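Local coordinates for probable Brix domain-containing ribosomal biogenesis protein (Methanothermobacter thermautotrophicus, PDB 1W94) that probably takes part in building the ribosome, as an archaeal Imp4-like Brix-domain protein associated with rRNA binding, at residues H55-F63 with G72-F80; G100-M108 with L147-G155. All coordinates share one frame; numbering follows the deposited sequence.

Contact 1: H55-F63 with G72-F80; sequences HGNPARITF and GYILFNPSF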
loop_
_atom_site.group_PDB
_atom_site.type_symbol
_atom_site.label_atom_id
_atom_site.label_comp_id
_atom_site.label_asym_id
_atom_site.label_seq_id
_atom_site.Cartn_x
_atom_site.Cartn_y
_atom_site.Cartn_z
ATOM N N HIS A 55 14.604 -11.255 1.097
ATOM C CA HIS A 55 15.978 -10.753 1.164
ATOM C C HIS A 55 16.061 -9.327 1.740
ATOM O O HIS A 55 16.900 -8.516 1.322
ATOM C CB HIS A 55 16.689 -10.882 -0.199
ATOM C CG HIS A 55 16.678 -12.276 -0.754
ATOM N ND1 HIS A 55 17.500 -13.275 -0.279
ATOM C CD2 HIS A 55 15.928 -12.839 -1.727
ATOM C CE1 HIS A 55 17.255 -14.395 -0.932
ATOM N NE2 HIS A 55 16.298 -14.159 -1.810
ATOM N N GLY A 56 15.188 -9.018 2.700
ATOM C CA GLY A 56 15.253 -7.739 3.421
ATOM C C GLY A 56 14.594 -6.531 2.771
ATOM O O GLY A 56 14.577 -5.446 3.363
ATOM N N ASN A 57 14.029 -6.720 1.573
ATOM C CA ASN A 57 13.245 -5.692 0.882
ATOM C C ASN A 57 11.736 -6.019 0.938
ATOM O O ASN A 57 11.351 -7.178 0.769
ATOM C CB ASN A 57 13.676 -5.603 -0.597
ATOM C CG ASN A 57 15.147 -5.216 -0.774
ATOM O OD1 ASN A 57 15.688 -4.407 -0.010
ATOM N ND2 ASN A 57 15.798 -5.788 -1.791
ATOM N N PRO A 58 10.895 -5.001 1.150
ATOM C CA PRO A 58 9.466 -5.227 0.965
ATOM C C PRO A 58 9.188 -5.647 -0.497
ATOM O O PRO A 58 9.710 -5.044 -1.450
ATOM C CB PRO A 58 8.828 -3.891 1.323
ATOM C CG PRO A 58 9.964 -2.906 1.559
ATOM C CD PRO A 58 11.239 -3.598 1.468
ATOM N N ALA A 59 8.412 -6.711 -0.654
ATOM C CA ALA A 59 8.244 -7.381 -1.936
ATOM C C ALA A 59 6.774 -7.709 -2.224
ATOM O O ALA A 59 6.379 -7.899 -3.382
ATOM C CB ALA A 59 9.074 -8.663 -1.949
ATOM N N ARG A 60 5.977 -7.823 -1.168
ATOM C CA ARG A 60 4.567 -8.215 -1.325
ATOM C C ARG A 60 3.706 -7.554 -0.245
ATOM O O ARG A 60 4.134 -7.431 0.912
ATOM C CB ARG A 60 4.424 -9.741 -1.241
ATOM C CG ARG A 60 3.008 -10.251 -1.340
ATOM C CD ARG A 60 2.945 -11.765 -0.970
ATOM N NE ARG A 60 3.611 -12.621 -1.951
ATOM C CZ ARG A 60 3.051 -13.676 -2.559
ATOM N NH1 ARG A 60 1.783 -14.038 -2.302
ATOM N NH2 ARG A 60 3.771 -14.376 -3.440
ATOM N N ILE A 61 2.532 -7.088 -0.656
ATOM C CA ILE A 61 1.479 -6.724 0.287
ATOM C C ILE A 61 0.311 -7.674 0.122
ATOM O O ILE A 61 -0.255 -7.789 -0.956
ATOM C CB ILE A 61 0.971 -5.288 0.129
ATOM C CG1 ILE A 61 2.156 -4.320 0.079
ATOM C CG2 ILE A 61 0.011 -4.903 1.321
ATOM C CD1 ILE A 61 1.732 -2.820 -0.050
ATOM N N THR A 62 -0.021 -8.365 1.201
ATOM C CA THR A 62 -1.141 -9.293 1.205
ATOM C C THR A 62 -2.333 -8.697 1.918
ATOM O O THR A 62 -2.184 -8.171 3.011
ATOM C CB THR A 62 -0.683 -10.599 1.869
ATOM O OG1 THR A 62 0.355 -11.153 1.048
ATOM C CG2 THR A 62 -1.823 -11.597 2.048
ATOM N N PHE A 63 -3.509 -8.775 1.315
ATOM C CA PHE A 63 -4.683 -8.175 1.932
ATOM C C PHE A 63 -5.638 -9.241 2.468
ATOM O O PHE A 63 -6.041 -10.140 1.740
ATOM C CB PHE A 63 -5.421 -7.250 0.937
ATOM C CG PHE A 63 -4.566 -6.144 0.412
ATOM C CD1 PHE A 63 -3.676 -6.368 -0.636
ATOM C CD2 PHE A 63 -4.658 -4.868 0.964
ATOM C CE1 PHE A 63 -2.859 -5.329 -1.120
ATOM C CE2 PHE A 63 -3.863 -3.824 0.496
ATOM C CZ PHE A 63 -2.984 -4.047 -0.549
ATOM N N GLY A 72 -6.473 -10.808 -1.776
ATOM C CA GLY A 72 -5.541 -10.655 -2.874
ATOM C C GLY A 72 -4.174 -10.170 -2.409
ATOM O O GLY A 72 -3.897 -10.050 -1.212
ATOM N N TYR A 73 -3.284 -9.937 -3.360
ATOM C CA TYR A 73 -1.937 -9.506 -2.999
ATOM C C TYR A 73 -1.319 -8.726 -4.131
ATOM O O TYR A 73 -1.760 -8.831 -5.286
ATOM C CB TYR A 73 -1.046 -10.706 -2.558
ATOM C CG TYR A 73 -0.793 -11.744 -3.638
ATOM C CD1 TYR A 73 0.227 -11.546 -4.580
ATOM C CD2 TYR A 73 -1.564 -12.894 -3.733
ATOM C CE1 TYR A 73 0.478 -12.480 -5.595
ATOM C CE2 TYR A 73 -1.315 -13.858 -4.755
ATOM C CZ TYR A 73 -0.292 -13.628 -5.693
ATOM O OH TYR A 73 0.009 -14.547 -6.712
ATOM N N ILE A 74 -0.328 -7.911 -3.789
ATOM C CA ILE A 74 0.419 -7.141 -4.796
ATOM C C ILE A 74 1.892 -7.503 -4.622
ATOM O O ILE A 74 2.402 -7.480 -3.486
ATOM C CB ILE A 74 0.261 -5.595 -4.556
ATOM C CG1 ILE A 74 -1.192 -5.131 -4.678
ATOM C CG2 ILE A 74 1.129 -4.789 -5.535
ATOM C CD1 ILE A 74 -1.406 -3.669 -4.242
ATOM N N LEU A 75 2.572 -7.809 -5.731
ATOM C CA LEU A 75 4.048 -7.949 -5.740
ATOM C C LEU A 75 4.626 -6.676 -6.308
ATOM O O LEU A 75 4.178 -6.210 -7.361
ATOM C CB LEU A 75 4.511 -9.133 -6.603
ATOM C CG LEU A 75 3.825 -10.474 -6.377
ATOM C CD1 LEU A 75 4.317 -11.498 -7.421
ATOM C CD2 LEU A 75 4.041 -10.982 -4.922
ATOM N N PHE A 76 5.610 -6.120 -5.601
ATOM C CA PHE A 76 6.134 -4.788 -5.905
ATOM C C PHE A 76 7.554 -4.542 -5.388
ATOM O O PHE A 76 8.065 -5.295 -4.581
ATOM C CB PHE A 76 5.211 -3.701 -5.321
ATOM C CG PHE A 76 5.368 -3.512 -3.836
ATOM C CD1 PHE A 76 5.946 -2.361 -3.323
ATOM C CD2 PHE A 76 4.961 -4.521 -2.943
ATOM C CE1 PHE A 76 6.126 -2.218 -1.939
ATOM C CE2 PHE A 76 5.128 -4.397 -1.585
ATOM C CZ PHE A 76 5.717 -3.234 -1.063
ATOM N N ASN A 77 8.175 -3.469 -5.873
ATOM C CA ASN A 77 9.355 -2.889 -5.250
ATOM C C ASN A 77 8.994 -1.456 -4.861
ATOM O O ASN A 77 8.341 -0.750 -5.644
ATOM C CB ASN A 77 10.519 -2.812 -6.239
ATOM C CG ASN A 77 10.933 -4.146 -6.752
ATOM O OD1 ASN A 77 11.033 -5.109 -5.992
ATOM N ND2 ASN A 77 11.212 -4.223 -8.046
ATOM N N PRO A 78 9.381 -1.017 -3.655
ATOM C CA PRO A 78 9.100 0.389 -3.347
ATOM C C PRO A 78 10.144 1.322 -3.959
ATOM O O PRO A 78 11.253 0.895 -4.290
ATOM C CB PRO A 78 9.178 0.436 -1.822
ATOM C CG PRO A 78 10.158 -0.644 -1.470
ATOM C CD PRO A 78 10.012 -1.733 -2.519
ATOM N N SER A 79 9.738 2.567 -4.171
ATOM C CA SER A 79 10.632 3.635 -4.581
ATOM C C SER A 79 10.184 4.863 -3.799
ATOM O O SER A 79 9.096 5.391 -4.022
ATOM C CB SER A 79 10.480 3.909 -6.067
ATOM O OG SER A 79 11.213 5.064 -6.429
ATOM N N PHE A 80 11.005 5.285 -2.851
ATOM C CA PHE A 80 10.680 6.454 -2.053
ATOM C C PHE A 80 11.921 7.262 -1.687
ATOM O O PHE A 80 12.987 6.706 -1.425
ATOM C CB PHE A 80 9.808 6.074 -0.836
ATOM C CG PHE A 80 10.454 5.113 0.146
ATOM C CD1 PHE A 80 10.923 5.568 1.364
ATOM C CD2 PHE A 80 10.560 3.768 -0.130
ATOM C CE1 PHE A 80 11.494 4.688 2.287
ATOM C CE2 PHE A 80 11.129 2.883 0.772
ATOM C CZ PHE A 80 11.591 3.337 1.981
#
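The guanidinium of R60 is laid flat against the Y73 ring: the planes differ by 21°, and CZ stands 4.3 Å from the ring centroid, over the face, which meets the definition of a cation-pi stack. NH1 does the touching, poised above the middle of the ring. The same guanidinium face also receives the methyl CD2 of L75, 3.4 Å from R60 NE. The R60 chain leaves anti to its amide nitrogen and then bends at chi3 (-68°), which carries the charge diagonally past L75, its partner across the strands, to Y73. The F63 ring offers an edge to G72 O, 3.7 Å from CD1, and F76 takes P58 O over one face.

The backbone that carries these groups is the antiparallel hairpin of strands 57-64 and 70-80; the axes of segments 57-63 and 72-80 run 159° apart. I61 and I74 exchange paired backbone bonds, the tighter being I74 N to I61 O at 2.8 Å, and F63 N binds G72 O. The bond from F76 N to A59 O departs from this pattern, its donor lying well above the carbonyl plane. That fits the classic bulge at A59 and R60, both of which face S52 on strand 48-54.

On the side opposite R60 and Y73, the contacts are apolar. F63 CE1 meets I74 CD1 at 3.8 Å, where both residues pack on helix 102-108. I61 CG1 presses on F76 CE2 at 3.4 Å. Nearer helix 12-25, which supplies F17 to the F76 ring, P58 and P78 cross at about a right angle, CG to CG 3.8 Å.

Contact 2: G100-M108 with L147-G155; sequences GSEGLCNLM and LLIRDFRVG
R153, whose carbonyl O lies 4.3 Å from L107 CD1, sends its side chain off the opposite side of the strand, where NE binds OD1 of D151 at 3.0 Å. This salt bridge is nearly straight (168°) and uses the syn lone pair of OD1, and that oxygen lies close to the guanidinium plane; a second link, NH2 to OD2, is weak.

F152, between the two in sequence, points toward the helix instead. Its CG sits between the backbone N and the carbonyl carbon (chi1 71°), which raises the ring against the first turn of helix 102-108. L104 CG lies over one face, 4.1 Å from the centroid, a CH-pi contact. G100 O meets the ring edge, 3.3 Å from CZ, while G103 CA approaches CE1 to 3.5 Å; a CB at G103 would clash with that atom. An alanine in place of F152 is likely to open a gap beneath L104 and leave G103 without its aromatic neighbour.

The helix thus packs on the chain's last strand, which turns a corner at a classic bulge, R150 and D151 both facing L75. Beyond this corner V154 CG2 slides past L107 CG at 3.9 Å. Before it, I149 reaches L104, and L147 CD1 meets CE of M108, modelled as selenomethionine, tip to tip at 4.1 Å. Elsewhere on the helix, C105 is disulfide-bonded to C97, and R71 binds the carbonyls of N106 and L107.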
loop_
_atom_site.group_PDB
_atom_site.type_symbol
_atom_site.label_atom_id
_atom_site.label_comp_id
_atom_site.label_asym_id
_atom_site.label_seq_id
_atom_site.Cartn_x
_atom_site.Cartn_y
_atom_site.Cartn_z
ATOM N N GLY A 100 -7.474 -3.256 -16.611
ATOM C CA GLY A 100 -6.408 -4.102 -16.141
ATOM C C GLY A 100 -5.832 -3.729 -14.794
ATOM O O GLY A 100 -5.099 -4.509 -14.233
ATOM N N SER A 101 -6.145 -2.546 -14.261
ATOM C CA SER A 101 -5.580 -2.143 -12.968
ATOM C C SER A 101 -6.616 -2.081 -11.847
ATOM O O SER A 101 -6.259 -1.754 -10.738
ATOM C CB SER A 101 -4.881 -0.776 -13.059
ATOM O OG SER A 101 -5.846 0.244 -13.272
ATOM N N GLU A 102 -7.888 -2.375 -12.152
ATOM C CA GLU A 102 -8.989 -2.226 -11.192
ATOM C C GLU A 102 -8.725 -2.925 -9.849
ATOM O O GLU A 102 -9.120 -2.420 -8.803
ATOM C CB GLU A 102 -10.300 -2.738 -11.782
ATOM C CG GLU A 102 -10.812 -1.997 -13.036
ATOM C CD GLU A 102 -10.299 -2.568 -14.373
ATOM O OE1 GLU A 102 -9.399 -3.454 -14.377
ATOM O OE2 GLU A 102 -10.808 -2.101 -15.433
ATOM N N GLY A 103 -8.055 -4.080 -9.876
ATOM C CA GLY A 103 -7.800 -4.840 -8.653
ATOM C C GLY A 103 -6.906 -4.072 -7.690
ATOM O O GLY A 103 -7.080 -4.158 -6.473
ATOM N N LEU A 104 -5.943 -3.312 -8.216
ATOM C CA LEU A 104 -5.134 -2.449 -7.358
ATOM C C LEU A 104 -6.011 -1.548 -6.536
ATOM O O LEU A 104 -5.848 -1.470 -5.321
ATOM C CB LEU A 104 -4.117 -1.631 -8.160
ATOM C CG LEU A 104 -3.053 -2.485 -8.824
ATOM C CD1 LEU A 104 -2.185 -1.644 -9.774
ATOM C CD2 LEU A 104 -2.190 -3.205 -7.739
ATOM N N CYS A 105 -6.972 -0.894 -7.181
ATOM C CA CYS A 105 -7.864 0.006 -6.496
ATOM C C CYS A 105 -8.756 -0.727 -5.472
ATOM O O CYS A 105 -8.986 -0.208 -4.377
ATOM C CB CYS A 105 -8.676 0.846 -7.519
ATOM S SG CYS A 105 -7.498 1.792 -8.568
ATOM N N ASN A 106 -9.261 -1.908 -5.841
ATOM C CA ASN A 106 -10.129 -2.674 -4.960
ATOM C C ASN A 106 -9.404 -3.149 -3.709
ATOM O O ASN A 106 -9.923 -2.990 -2.596
ATOM C CB ASN A 106 -10.791 -3.833 -5.730
ATOM C CG ASN A 106 -11.875 -3.347 -6.681
ATOM O OD1 ASN A 106 -12.602 -2.386 -6.384
ATOM N ND2 ASN A 106 -12.005 -4.013 -7.819
ATOM N N LEU A 107 -8.181 -3.666 -3.875
ATOM C CA LEU A 107 -7.406 -4.166 -2.741
ATOM C C LEU A 107 -7.110 -3.045 -1.744
ATOM O O LEU A 107 -7.306 -3.193 -0.549
ATOM C CB LEU A 107 -6.087 -4.775 -3.222
ATOM C CG LEU A 107 -6.250 -6.129 -3.932
ATOM C CD1 LEU A 107 -4.878 -6.551 -4.497
ATOM C CD2 LEU A 107 -6.833 -7.169 -2.981
HETATM N N MSE A 108 -6.673 -1.907 -2.253
HETATM C CA MSE A 108 -6.228 -0.818 -1.396
HETATM C C MSE A 108 -7.346 0.097 -0.937
HETATM O O MSE A 108 -7.097 1.022 -0.147
HETATM C CB MSE A 108 -5.151 -0.014 -2.106
HETATM C CG MSE A 108 -3.889 -0.829 -2.222
HETATM SE SE MSE A 108 -2.545 0.088 -3.142
HETATM C CE MSE A 108 -2.046 1.542 -1.783
ATOM N N LEU A 147 4.857 2.851 -5.805
ATOM C CA LEU A 147 4.803 1.407 -5.765
ATOM C C LEU A 147 5.012 0.903 -7.191
ATOM O O LEU A 147 4.239 1.224 -8.088
ATOM C CB LEU A 147 3.472 0.928 -5.182
ATOM C CG LEU A 147 2.999 1.578 -3.874
ATOM C CD1 LEU A 147 1.675 0.926 -3.451
ATOM C CD2 LEU A 147 4.019 1.389 -2.740
ATOM N N LEU A 148 6.097 0.142 -7.381
ATOM C CA LEU A 148 6.469 -0.371 -8.679
ATOM C C LEU A 148 5.926 -1.786 -8.751
ATOM O O LEU A 148 6.482 -2.711 -8.174
ATOM C CB LEU A 148 7.998 -0.305 -8.873
ATOM C CG LEU A 148 8.642 1.073 -8.521
ATOM C CD1 LEU A 148 10.139 1.069 -8.669
ATOM C CD2 LEU A 148 8.080 2.182 -9.410
ATOM N N ILE A 149 4.811 -1.931 -9.443
ATOM C CA ILE A 149 4.017 -3.151 -9.344
ATOM C C ILE A 149 4.482 -4.139 -10.391
ATOM O O ILE A 149 4.434 -3.863 -11.583
ATOM C CB ILE A 149 2.505 -2.847 -9.534
ATOM C CG1 ILE A 149 2.032 -1.713 -8.582
ATOM C CG2 ILE A 149 1.663 -4.119 -9.447
ATOM C CD1 ILE A 149 1.881 -2.098 -7.189
ATOM N N ARG A 150 4.932 -5.290 -9.918
ATOM C CA ARG A 150 5.294 -6.402 -10.763
ATOM C C ARG A 150 4.090 -7.242 -11.169
ATOM O O ARG A 150 4.033 -7.728 -12.300
ATOM C CB ARG A 150 6.309 -7.290 -10.027
ATOM C CG ARG A 150 7.763 -6.772 -10.126
ATOM C CD ARG A 150 8.273 -6.301 -8.762
ATOM N NE ARG A 150 8.677 -7.433 -7.909
ATOM N N ASP A 151 3.129 -7.411 -10.265
ATOM C CA ASP A 151 1.988 -8.292 -10.545
ATOM C C ASP A 151 1.003 -8.057 -9.402
ATOM O O ASP A 151 1.381 -7.502 -8.351
ATOM C CB ASP A 151 2.515 -9.748 -10.601
ATOM C CG ASP A 151 1.433 -10.812 -10.819
ATOM O OD1 ASP A 151 0.289 -10.518 -11.246
ATOM O OD2 ASP A 151 1.758 -12.003 -10.553
ATOM N N PHE A 152 -0.249 -8.456 -9.604
ATOM C CA PHE A 152 -1.201 -8.525 -8.482
ATOM C C PHE A 152 -2.281 -9.520 -8.823
ATOM O O PHE A 152 -2.608 -9.725 -9.995
ATOM C CB PHE A 152 -1.830 -7.154 -8.176
ATOM C CG PHE A 152 -2.822 -6.685 -9.233
ATOM C CD1 PHE A 152 -4.163 -6.979 -9.118
ATOM C CD2 PHE A 152 -2.390 -5.968 -10.355
ATOM C CE1 PHE A 152 -5.072 -6.564 -10.105
ATOM C CE2 PHE A 152 -3.284 -5.560 -11.341
ATOM C CZ PHE A 152 -4.618 -5.856 -11.221
ATOM N N ARG A 153 -2.860 -10.102 -7.791
ATOM C CA ARG A 153 -3.891 -11.110 -7.981
ATOM C C ARG A 153 -4.971 -10.877 -6.963
ATOM O O ARG A 153 -4.690 -10.626 -5.788
ATOM C CB ARG A 153 -3.317 -12.520 -7.745
ATOM C CG ARG A 153 -2.130 -12.925 -8.614
ATOM C CD ARG A 153 -2.478 -12.943 -10.121
ATOM N NE ARG A 153 -1.248 -13.076 -10.918
ATOM C CZ ARG A 153 -0.768 -14.244 -11.324
ATOM N NH1 ARG A 153 -1.431 -15.360 -11.042
ATOM N NH2 ARG A 153 0.367 -14.301 -12.013
ATOM N N VAL A 154 -6.204 -11.012 -7.422
ATOM C CA VAL A 154 -7.380 -10.829 -6.585
ATOM C C VAL A 154 -8.197 -12.101 -6.638
ATOM O O VAL A 154 -8.492 -12.586 -7.730
ATOM C CB VAL A 154 -8.253 -9.655 -7.114
ATOM C CG1 VAL A 154 -9.640 -9.697 -6.508
ATOM C CG2 VAL A 154 -7.596 -8.331 -6.848
ATOM N N GLY A 155 -8.526 -12.645 -5.463
ATOM C CA GLY A 155 -9.387 -13.820 -5.347
ATOM C C GLY A 155 -8.654 -15.093 -5.718
ATOM O O GLY A 155 -9.232 -15.988 -6.364
#

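Strands 70-80 and 145-154 are neighbours in one sheet, so contacts 1 and 2 abut: L75 O and R150 N (2.8 Å), and Y73 N and R153 O (2.9 Å), are probable hydrogen bonds. I74 serves both, packing on I149 and on L104. Contact 1 lies nearer the chain's centre (about 8 Å, centre to centre, against 10 Å) and buries more area, 643 against 410 Å². Its chemistry is strand-to-strand, four backbone bonds with a cation-pi stack on one face; contact 2 joins helix to strand through apolar groups and backbone-to-ring contacts. Both are partly buried, yet exposed residues touch only in contact 2: R153 and V154 on the last strand and G100 just before the helix.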